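Local coordinates for EDTA monooxygenase (EDTA-degrading bacterium BNC1, PDB 5DQP), which probably acts as a flavin-dependent monooxygenase, using reduced FMN and molecular oxygen to attack the chelating agent EDTA, at residues 140-143 with 144-147; 219-222 with 223-226; 72-75 with 76-79. One frame throughout, in Å; residues are numbered along the deposited sequence.

Contact 1 of 3, residues 140-143 with 144-147. With SO4 (sulfate ion), chain D.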
ATOM      1  N   ILE A 140       7.740   9.002  21.780  1.00 32.35           N
ATOM      2  CA  ILE A 140       8.984   8.766  21.071  1.00 30.90           C
ATOM      3  C   ILE A 140       9.973   8.077  22.002  1.00 31.89           C
ATOM      4  O   ILE A 140      10.070   8.408  23.191  1.00 38.44           O
ATOM      5  CB  ILE A 140       9.533  10.097  20.532  1.00 32.50           C
ATOM      6  CG1 ILE A 140       8.613  10.596  19.422  1.00 35.34           C
ATOM      7  CG2 ILE A 140      10.966   9.937  20.048  1.00 34.37           C
ATOM      8  CD1 ILE A 140       8.313   9.527  18.379  1.00 32.70           C
ATOM      9  N   ALA A 141      10.695   7.098  21.474  1.00 28.91           N
ATOM     10  CA  ALA A 141      11.779   6.477  22.215  1.00 31.75           C
ATOM     11  C   ALA A 141      13.049   7.324  22.104  1.00 31.54           C
ATOM     12  O   ALA A 141      13.163   8.218  21.263  1.00 33.66           O
ATOM     13  CB  ALA A 141      12.025   5.058  21.703  1.00 33.66           C
ATOM     14  N   THR A 142      14.023   7.033  22.958  1.00 32.49           N
ATOM     15  CA  THR A 142      15.307   7.701  22.807  1.00 32.08           C
ATOM     16  C   THR A 142      15.937   7.337  21.468  1.00 36.75           C
ATOM     17  O   THR A 142      15.604   6.325  20.843  1.00 35.35           O
ATOM     18  CB  THR A 142      16.275   7.305  23.923  1.00 35.93           C
ATOM     19  OG1 THR A 142      16.584   5.914  23.802  1.00 39.06           O
ATOM     20  CG2 THR A 142      15.681   7.573  25.311  1.00 31.26           C
ATOM     21  N   HIS A 143      16.903   8.159  21.061  1.00 35.89           N
ATOM     22  CA  HIS A 143      17.667   7.918  19.841  1.00 38.44           C
ATOM     23  C   HIS A 143      18.257   6.503  19.797  1.00 39.84           C
ATOM     24  O   HIS A 143      18.171   5.812  18.774  1.00 38.75           O
ATOM     25  CB  HIS A 143      18.763   8.981  19.733  1.00 40.55           C
ATOM     26  CG  HIS A 143      19.559   8.904  18.473  1.00 42.45           C
ATOM     27  ND1 HIS A 143      19.094   9.394  17.270  1.00 44.62           N
ATOM     28  CD2 HIS A 143      20.788   8.391  18.226  1.00 46.37           C
ATOM     29  CE1 HIS A 143      20.006   9.187  16.336  1.00 46.84           C
ATOM     30  NE2 HIS A 143      21.043   8.581  16.889  1.00 50.61           N
ATOM     31  N   ASP A 144      18.852   6.047  20.901  1.00 39.01           N
ATOM     32  CA  ASP A 144      19.487   4.732  20.900  1.00 37.45           C
ATOM     33  C   ASP A 144      18.468   3.602  20.789  1.00 37.46           C
ATOM     34  O   ASP A 144      18.742   2.582  20.148  1.00 39.23           O
ATOM     35  CB  ASP A 144      20.329   4.544  22.159  1.00 43.04           C
ATOM     36  CG  ASP A 144      21.573   5.416  22.169  1.00 58.66           C
ATOM     37  OD1 ASP A 144      22.132   5.668  21.078  1.00 69.60           O
ATOM     38  OD2 ASP A 144      21.985   5.851  23.270  1.00 67.54           O
ATOM     39  N   ASN A 145      17.302   3.736  21.432  1.00 36.42           N
ATOM     40  CA  ASN A 145      16.328   2.643  21.380  1.00 36.72           C
ATOM     41  C   ASN A 145      15.640   2.589  20.023  1.00 30.58           C
ATOM     42  O   ASN A 145      15.340   1.504  19.521  1.00 30.15           O
ATOM     43  CB  ASN A 145      15.284   2.777  22.496  1.00 33.00           C
ATOM     44  CG  ASN A 145      15.820   2.363  23.859  1.00 44.71           C
ATOM     45  OD1 ASN A 145      16.842   1.680  23.965  1.00 43.42           O
ATOM     46  ND2 ASN A 145      15.121   2.775  24.913  1.00 40.89           N
ATOM     47  N   ARG A 146      15.355   3.753  19.439  1.00 31.39           N
ATOM     48  CA  ARG A 146      14.900   3.840  18.054  1.00 33.68           C
ATOM     49  C   ARG A 146      15.725   2.961  17.132  1.00 27.65           C
ATOM     50  O   ARG A 146      15.191   2.170  16.349  1.00 24.69           O
ATOM     51  CB  ARG A 146      14.985   5.291  17.570  1.00 31.98           C
ATOM     52  CG  ARG A 146      13.736   6.139  17.832  1.00 36.78           C
ATOM     53  CD  ARG A 146      13.879   7.528  17.178  1.00 37.15           C
ATOM     54  NE  ARG A 146      14.560   8.472  18.062  1.00 43.61           N
ATOM     55  CZ  ARG A 146      15.110   9.613  17.665  1.00 45.49           C
ATOM     56  NH1 ARG A 146      15.081   9.955  16.388  1.00 62.12           N
ATOM     57  NH2 ARG A 146      15.710  10.404  18.543  1.00 59.72           N
ATOM     58  N   TYR A 147      17.039   3.114  17.192  1.00 29.61           N
ATOM     59  CA  TYR A 147      17.892   2.442  16.236  1.00 31.41           C
ATOM     60  C   TYR A 147      18.116   0.982  16.605  1.00 30.97           C
ATOM     61  O   TYR A 147      18.221   0.129  15.715  1.00 29.84           O
ATOM     62  CB  TYR A 147      19.193   3.234  16.087  1.00 31.66           C
ATOM     63  CG  TYR A 147      19.009   4.288  15.027  1.00 29.87           C
ATOM     64  CD1 TYR A 147      19.014   3.932  13.690  1.00 31.80           C
ATOM     65  CD2 TYR A 147      18.754   5.620  15.356  1.00 35.17           C
ATOM     66  CE1 TYR A 147      18.798   4.853  12.698  1.00 31.22           C
ATOM     67  CE2 TYR A 147      18.540   6.560  14.362  1.00 37.07           C
ATOM     68  CZ  TYR A 147      18.570   6.157  13.032  1.00 37.10           C
ATOM     69  OH  TYR A 147      18.371   7.044  12.012  1.00 42.64           O
TER
HETATM   70  S   SO4 D 502      19.255  10.283  12.382  1.00 59.87           S
HETATM   71  O1  SO4 D 502      19.534  11.042  13.603  1.00 61.51           O
HETATM   72  O2  SO4 D 502      18.927  11.222  11.309  1.00 66.42           O
HETATM   73  O3  SO4 D 502      20.408   9.476  11.982  1.00 45.93           O
HETATM   74  O4  SO4 D 502      18.118   9.398  12.637  1.00 63.54           O
HETATM   75  O   HOH W   1      13.196   4.921  24.818  1.00 35.65           O

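Contact 2 of 3, residues 219-222 with 223-226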
ATOM      1  N   GLY A 219      22.472   6.001  12.663  1.00 33.39           N
ATOM      2  CA  GLY A 219      22.005   5.865  11.295  1.00 29.46           C
ATOM      3  C   GLY A 219      23.074   5.293  10.389  1.00 32.06           C
ATOM      4  O   GLY A 219      22.821   4.356   9.623  1.00 29.31           O
ATOM      5  N   LYS A 220      24.296   5.833  10.482  1.00 30.50           N
ATOM      6  CA  LYS A 220      25.391   5.305   9.674  1.00 31.49           C
ATOM      7  C   LYS A 220      25.616   3.822   9.933  1.00 30.48           C
ATOM      8  O   LYS A 220      25.956   3.087   8.999  1.00 28.81           O
ATOM      9  CB  LYS A 220      26.676   6.091   9.911  1.00 27.75           C
ATOM     10  CG  LYS A 220      26.678   7.445   9.203  1.00 30.73           C
ATOM     11  CD  LYS A 220      27.912   8.197   9.599  1.00 33.62           C
ATOM     12  CE  LYS A 220      27.930   9.589   9.030  1.00 34.40           C
ATOM     13  NZ  LYS A 220      29.047  10.320   9.674  1.00 42.54           N
ATOM     14  N   ARG A 221      25.399   3.359  11.175  1.00 27.17           N
ATOM     15  CA  ARG A 221      25.564   1.942  11.480  1.00 27.65           C
ATOM     16  C   ARG A 221      24.458   1.109  10.857  1.00 27.96           C
ATOM     17  O   ARG A 221      24.723   0.072  10.234  1.00 29.24           O
ATOM     18  CB  ARG A 221      25.598   1.710  12.982  1.00 30.73           C
ATOM     19  CG  ARG A 221      25.774   0.236  13.329  1.00 44.66           C
ATOM     20  CD  ARG A 221      25.776  -0.035  14.833  1.00 57.59           C
ATOM     21  NE  ARG A 221      25.983  -1.458  15.121  1.00 65.81           N
ATOM     22  CZ  ARG A 221      25.016  -2.310  15.462  1.00 70.56           C
ATOM     23  NH1 ARG A 221      23.761  -1.896  15.572  1.00 77.22           N
ATOM     24  NH2 ARG A 221      25.302  -3.583  15.697  1.00 80.33           N
ATOM     25  N   LEU A 222      23.202   1.534  11.028  1.00 27.40           N
ATOM     26  CA  LEU A 222      22.112   0.867  10.330  1.00 29.57           C
ATOM     27  C   LEU A 222      22.412   0.776   8.833  1.00 25.01           C
ATOM     28  O   LEU A 222      22.270  -0.288   8.216  1.00 24.10           O
ATOM     29  CB  LEU A 222      20.806   1.612  10.583  1.00 25.92           C
ATOM     30  CG  LEU A 222      19.521   0.830  10.323  1.00 30.54           C
ATOM     31  CD1 LEU A 222      19.298  -0.240  11.386  1.00 30.58           C
ATOM     32  CD2 LEU A 222      18.359   1.767  10.303  1.00 29.19           C
ATOM     33  N   ALA A 223      22.861   1.883   8.241  1.00 23.53           N
ATOM     34  CA  ALA A 223      23.118   1.901   6.806  1.00 22.36           C
ATOM     35  C   ALA A 223      24.209   0.915   6.423  1.00 21.46           C
ATOM     36  O   ALA A 223      24.111   0.248   5.386  1.00 23.88           O
ATOM     37  CB  ALA A 223      23.488   3.310   6.356  1.00 26.41           C
ATOM     38  N   SER A 224      25.259   0.800   7.250  1.00 24.13           N
ATOM     39  CA  SER A 224      26.364  -0.090   6.897  1.00 23.59           C
ATOM     40  C   SER A 224      25.913  -1.546   6.895  1.00 25.46           C
ATOM     41  O   SER A 224      26.485  -2.366   6.167  1.00 23.72           O
ATOM     42  CB  SER A 224      27.549   0.114   7.854  1.00 22.87           C
ATOM     43  OG  SER A 224      27.278  -0.428   9.149  1.00 26.24           O
ATOM     44  N   ARG A 225      24.870  -1.875   7.675  1.00 25.74           N
ATOM     45  CA  ARG A 225      24.349  -3.238   7.808  1.00 28.39           C
ATOM     46  C   ARG A 225      23.260  -3.555   6.791  1.00 28.12           C
ATOM     47  O   ARG A 225      23.219  -4.668   6.256  1.00 31.32           O
ATOM     48  CB  ARG A 225      23.805  -3.467   9.230  1.00 27.19           C
ATOM     49  CG  ARG A 225      24.872  -3.313  10.332  1.00 37.79           C
ATOM     50  CD  ARG A 225      24.341  -3.566  11.755  1.00 41.83           C
ATOM     51  NE  ARG A 225      23.522  -4.772  11.813  1.00 55.63           N
ATOM     52  CZ  ARG A 225      24.002  -6.015  11.824  1.00 63.52           C
ATOM     53  NH1 ARG A 225      25.312  -6.226  11.790  1.00 75.38           N
ATOM     54  NH2 ARG A 225      23.173  -7.052  11.866  1.00 49.48           N
ATOM     55  N   PHE A 226      22.376  -2.598   6.513  1.00 24.98           N
ATOM     56  CA  PHE A 226      21.178  -2.843   5.722  1.00 24.80           C
ATOM     57  C   PHE A 226      20.953  -1.887   4.560  1.00 24.62           C
ATOM     58  O   PHE A 226      20.175  -2.228   3.672  1.00 25.88           O
ATOM     59  CB  PHE A 226      19.941  -2.795   6.622  1.00 25.19           C
ATOM     60  CG  PHE A 226      19.939  -3.852   7.669  1.00 26.51           C
ATOM     61  CD1 PHE A 226      19.702  -5.168   7.323  1.00 26.90           C
ATOM     62  CD2 PHE A 226      20.200  -3.539   8.995  1.00 23.82           C
ATOM     63  CE1 PHE A 226      19.714  -6.170   8.289  1.00 29.52           C
ATOM     64  CE2 PHE A 226      20.222  -4.530   9.959  1.00 24.65           C
ATOM     65  CZ  PHE A 226      19.974  -5.840   9.608  1.00 28.29           C
TER
HETATM   66  O   HOH W   2      27.416  -4.400  13.370  1.00 44.84           O

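Contact 3 of 3, residues 72-75 with 76-79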
ATOM      1  N   PRO A  72      -0.152  13.063   1.420  1.00 27.46           N
ATOM      2  CA  PRO A  72      -1.606  12.874   1.281  1.00 31.68           C
ATOM      3  C   PRO A  72      -2.047  11.400   1.219  1.00 25.66           C
ATOM      4  O   PRO A  72      -3.240  11.137   1.427  1.00 26.33           O
ATOM      5  CB  PRO A  72      -1.947  13.647  -0.012  1.00 21.26           C
ATOM      6  CG  PRO A  72      -0.663  13.711  -0.760  1.00 24.07           C
ATOM      7  CD  PRO A  72       0.428  13.780   0.271  1.00 23.81           C
ATOM      8  N   PHE A  73      -1.144  10.442   0.976  1.00 20.89           N
ATOM      9  CA  PHE A  73      -1.500   9.033   0.831  1.00 20.72           C
ATOM     10  C   PHE A  73      -0.445   8.131   1.457  1.00 25.14           C
ATOM     11  O   PHE A  73       0.747   8.463   1.484  1.00 21.40           O
ATOM     12  CB  PHE A  73      -1.602   8.582  -0.622  1.00 21.89           C
ATOM     13  CG  PHE A  73      -2.694   9.201  -1.382  1.00 21.81           C
ATOM     14  CD1 PHE A  73      -4.017   8.829  -1.158  1.00 25.22           C
ATOM     15  CD2 PHE A  73      -2.410  10.132  -2.368  1.00 22.41           C
ATOM     16  CE1 PHE A  73      -5.042   9.398  -1.888  1.00 20.59           C
ATOM     17  CE2 PHE A  73      -3.420  10.703  -3.097  1.00 22.71           C
ATOM     18  CZ  PHE A  73      -4.752  10.334  -2.855  1.00 25.37           C
ATOM     19  N   ASP A  74      -0.884   6.957   1.905  1.00 22.51           N
ATOM     20  CA  ASP A  74       0.058   5.904   2.257  1.00 17.77           C
ATOM     21  C   ASP A  74       0.954   5.602   1.062  1.00 20.21           C
ATOM     22  O   ASP A  74       0.451   5.426  -0.056  1.00 20.02           O
ATOM     23  CB  ASP A  74      -0.650   4.623   2.688  1.00 22.07           C
ATOM     24  CG  ASP A  74       0.341   3.549   3.132  1.00 27.11           C
ATOM     25  OD1 ASP A  74       0.870   2.836   2.247  1.00 26.93           O
ATOM     26  OD2 ASP A  74       0.619   3.440   4.351  1.00 31.20           O
ATOM     27  N   PRO A  75       2.262   5.529   1.248  1.00 22.37           N
ATOM     28  CA  PRO A  75       3.170   5.432   0.096  1.00 20.56           C
ATOM     29  C   PRO A  75       3.198   4.050  -0.533  1.00 19.12           C
ATOM     30  O   PRO A  75       3.397   3.944  -1.743  1.00 22.14           O
ATOM     31  CB  PRO A  75       4.535   5.812   0.694  1.00 18.67           C
ATOM     32  CG  PRO A  75       4.404   5.545   2.145  1.00 23.21           C
ATOM     33  CD  PRO A  75       2.980   5.875   2.489  1.00 21.96           C
ATOM     34  N   ILE A  76       3.009   2.993   0.259  1.00 23.77           N
ATOM     35  CA  ILE A  76       2.948   1.641  -0.304  1.00 21.73           C
ATOM     36  C   ILE A  76       1.753   1.523  -1.246  1.00 22.78           C
ATOM     37  O   ILE A  76       1.878   1.030  -2.373  1.00 20.72           O
ATOM     38  CB  ILE A  76       2.902   0.586   0.825  1.00 21.25           C
ATOM     39  CG1 ILE A  76       4.096   0.756   1.785  1.00 19.93           C
ATOM     40  CG2 ILE A  76       2.952  -0.821   0.263  1.00 23.45           C
ATOM     41  CD1 ILE A  76       4.112  -0.233   2.991  1.00 24.25           C
ATOM     42  N   VAL A  77       0.581   2.016  -0.812  1.00 21.95           N
ATOM     43  CA  VAL A  77      -0.630   2.020  -1.650  1.00 18.06           C
ATOM     44  C   VAL A  77      -0.419   2.846  -2.918  1.00 19.26           C
ATOM     45  O   VAL A  77      -0.688   2.384  -4.037  1.00 16.62           O
ATOM     46  CB  VAL A  77      -1.822   2.543  -0.824  1.00 23.18           C
ATOM     47  CG1 VAL A  77      -3.016   2.930  -1.689  1.00 17.44           C
ATOM     48  CG2 VAL A  77      -2.200   1.533   0.248  1.00 16.75           C
ATOM     49  N   LEU A  78       0.074   4.085  -2.765  1.00 17.66           N
ATOM     50  CA  LEU A  78       0.347   4.924  -3.934  1.00 15.75           C
ATOM     51  C   LEU A  78       1.333   4.244  -4.889  1.00 17.29           C
ATOM     52  O   LEU A  78       1.104   4.201  -6.102  1.00 17.13           O
ATOM     53  CB  LEU A  78       0.857   6.310  -3.485  1.00 12.49           C
ATOM     54  CG  LEU A  78       0.980   7.449  -4.491  1.00 21.01           C
ATOM     55  CD1 LEU A  78      -0.248   7.530  -5.396  1.00 13.95           C
ATOM     56  CD2 LEU A  78       1.253   8.801  -3.781  1.00 18.74           C
ATOM     57  N   ALA A  79       2.439   3.699  -4.371  1.00 17.88           N
ATOM     58  CA  ALA A  79       3.402   3.066  -5.271  1.00 19.05           C
ATOM     59  C   ALA A  79       2.805   1.848  -5.993  1.00 20.11           C
ATOM     60  O   ALA A  79       3.173   1.556  -7.140  1.00 19.34           O
ATOM     61  CB  ALA A  79       4.651   2.670  -4.494  1.00 18.46           C
TER

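Contact 1 of 3, residues 140-143 with 144-147
Over one face of the H143 imidazole lies CD2 of Y147, 3.9 Å above the imidazole plane and displaced toward the rim. The two rings, with centroids 5.2 Å apart, are inclined at 56° and meet obliquely. At the edge of the imidazole, in its plane, comes NH2 of R146. Seen from R146 the relation differs: the imidazole meets a face of the guanidinium, with ND1 of H143 over it, and the planes stand at 84°, so the two groups cross nearly at a right angle. Y147 is met at its own edge, by O of H143 and by O4 of a sulfate ion, probably from the crystallisation liquor. Its OH approaches sulfate O4 at 2.4 Å, very short for a hydrogen bond, so the exact placing of the ion is doubtful. With CG anti to the backbone N (chi1 -176°), the H143 ring lies beside Y147, its CE1 3.3 Å from sulfate O1. With an alanine at H143 the imidazole is gone, and the Y147 ring and R146 guanidinium, losing the flat group they share, are likely to be freer to shift.

T142 is the N-cap: its OG1 accepts from N145 N at 3.3 Å, while T142 O accepts a nearly straight bond from R146 N. A water accepts from both T142 N and N145 ND2, tying the cap to the first turn.

H143 and Y147 are predicted FMN ligands, and the sulfate, also bonded to S216 OG, is consistent with an anion position in that site. Residues 140-142 lead from a loop into helix 143-161 at the protein surface, where H143, D144 and Y147 lean on Q218 of helix 217-226 and R146 touches T126 and A128 in a loop.

Contact 2 of 3, residues 219-222 with 223-226
CD of R225 rests over the centre of the R221 guanidinium, 3.9 Å above its plane, in an i to i+4 pairing on helix 217-226. This helix is the crossover of a beta-alpha-beta unit between strands 210-213 and 229-233 in the TIM-barrel fold of the luciferase-like family. R221 is extended, whereas R225 bends at chi3 (46°); the two chains run side by side with guanidinium planes only 13° apart. The like charges approach to 4.4 Å between R221 NH2 and R225 NE, and a water accepts weakly from R221 NH2 and R225 NH1. E151 of helix 143-161 forms a salt bridge with R225 NH2, which probably offsets the positive charge.

On another side of the helix, L222 CD1 meets F226 CD2 at 4.2 Å, and both residues pack against helix 143-161, L222 on Y147 and F226 on L154.

Backbone bonds position these pairs. The i to i+4 bonds from A223 N to G219 O and from F226 N to L222 O hold the helical spacing. Farther out, S224 touches A250 of helix 237-253. Placed between its backbone N and carbonyl carbon, S224 OG can fold back to donate at 2.8 Å to R221 O, an oxygen that also accepts from R225 N.

Contact 3 of 3, residues 72-75 with 76-79
D74 OD1 receives two backbone N-H groups from the first turn of helix 75-85. V77 N donates at 3.2 Å with an angle of 164°, using the anti lone pair of OD1, the one directed away from OD2. I76 N is nearer to OD1, at 2.9 Å, yet its angle of only 120° makes that bond weak. The same OD1 lies against the flank of I76, 3.3 Å from its CB. CG of D74 lies anti to its own N (chi1 -177°), beside the carbonyl carbon, and this folds the carboxylate back over the start of the helix. The main-chain carbonyls continue the pattern: D74 O accepts from L78 N at 3.0 Å, and P75 O from A79 N at 2.8 Å.

This is an N-cap, with D74 as the capping residue and P75 in the first helical position, a place whose N-H would have no helical carbonyl four residues back to bond, so a proline costs the helix nothing there. The negative carboxylate is likely to be favoured by the positive end of the helix dipole. Helix 75-85 connects strands 52-55 and 90-96, adjacent in the parallel barrel sheet, and P75 packs on L55 and V93. P75 also touches D57, a predicted FMN ligand.

Among the apolar contacts, F73 CD2 meets L78 CD2 at 4.1 Å, their side chains crossing at about a right angle, and both lean on Y38 of helix 35-47.

Across the dimer interface, S111 OG and Q108 NE2 of the second subunit bond to D74 N and D74 OD2. F73 and L78 both pack on L115 of that subunit, V77 on its V112 and I76 on its V77.

How the contacts relate
From the N terminus, contact 3 comes first: the loop after strand 52-55 ends there as helix 75-85 begins, facing the second subunit. Contact 1 follows, where the loop after helix 130-135 passes into helix 143-161. Contact 2 lies on helix 217-226. The three are in series, none nested within or crossing another. Contacts 1 and 2, with centres 15 Å apart, touch directly: Y147 CE1 is 3.6 Å from G219 CA, joining helix 143-161 to the crossover helix beside the sulfate. Contact 3 stands apart, its nearest atoms about 17 Å from those of contact 1 and about 16 Å from those of contact 2.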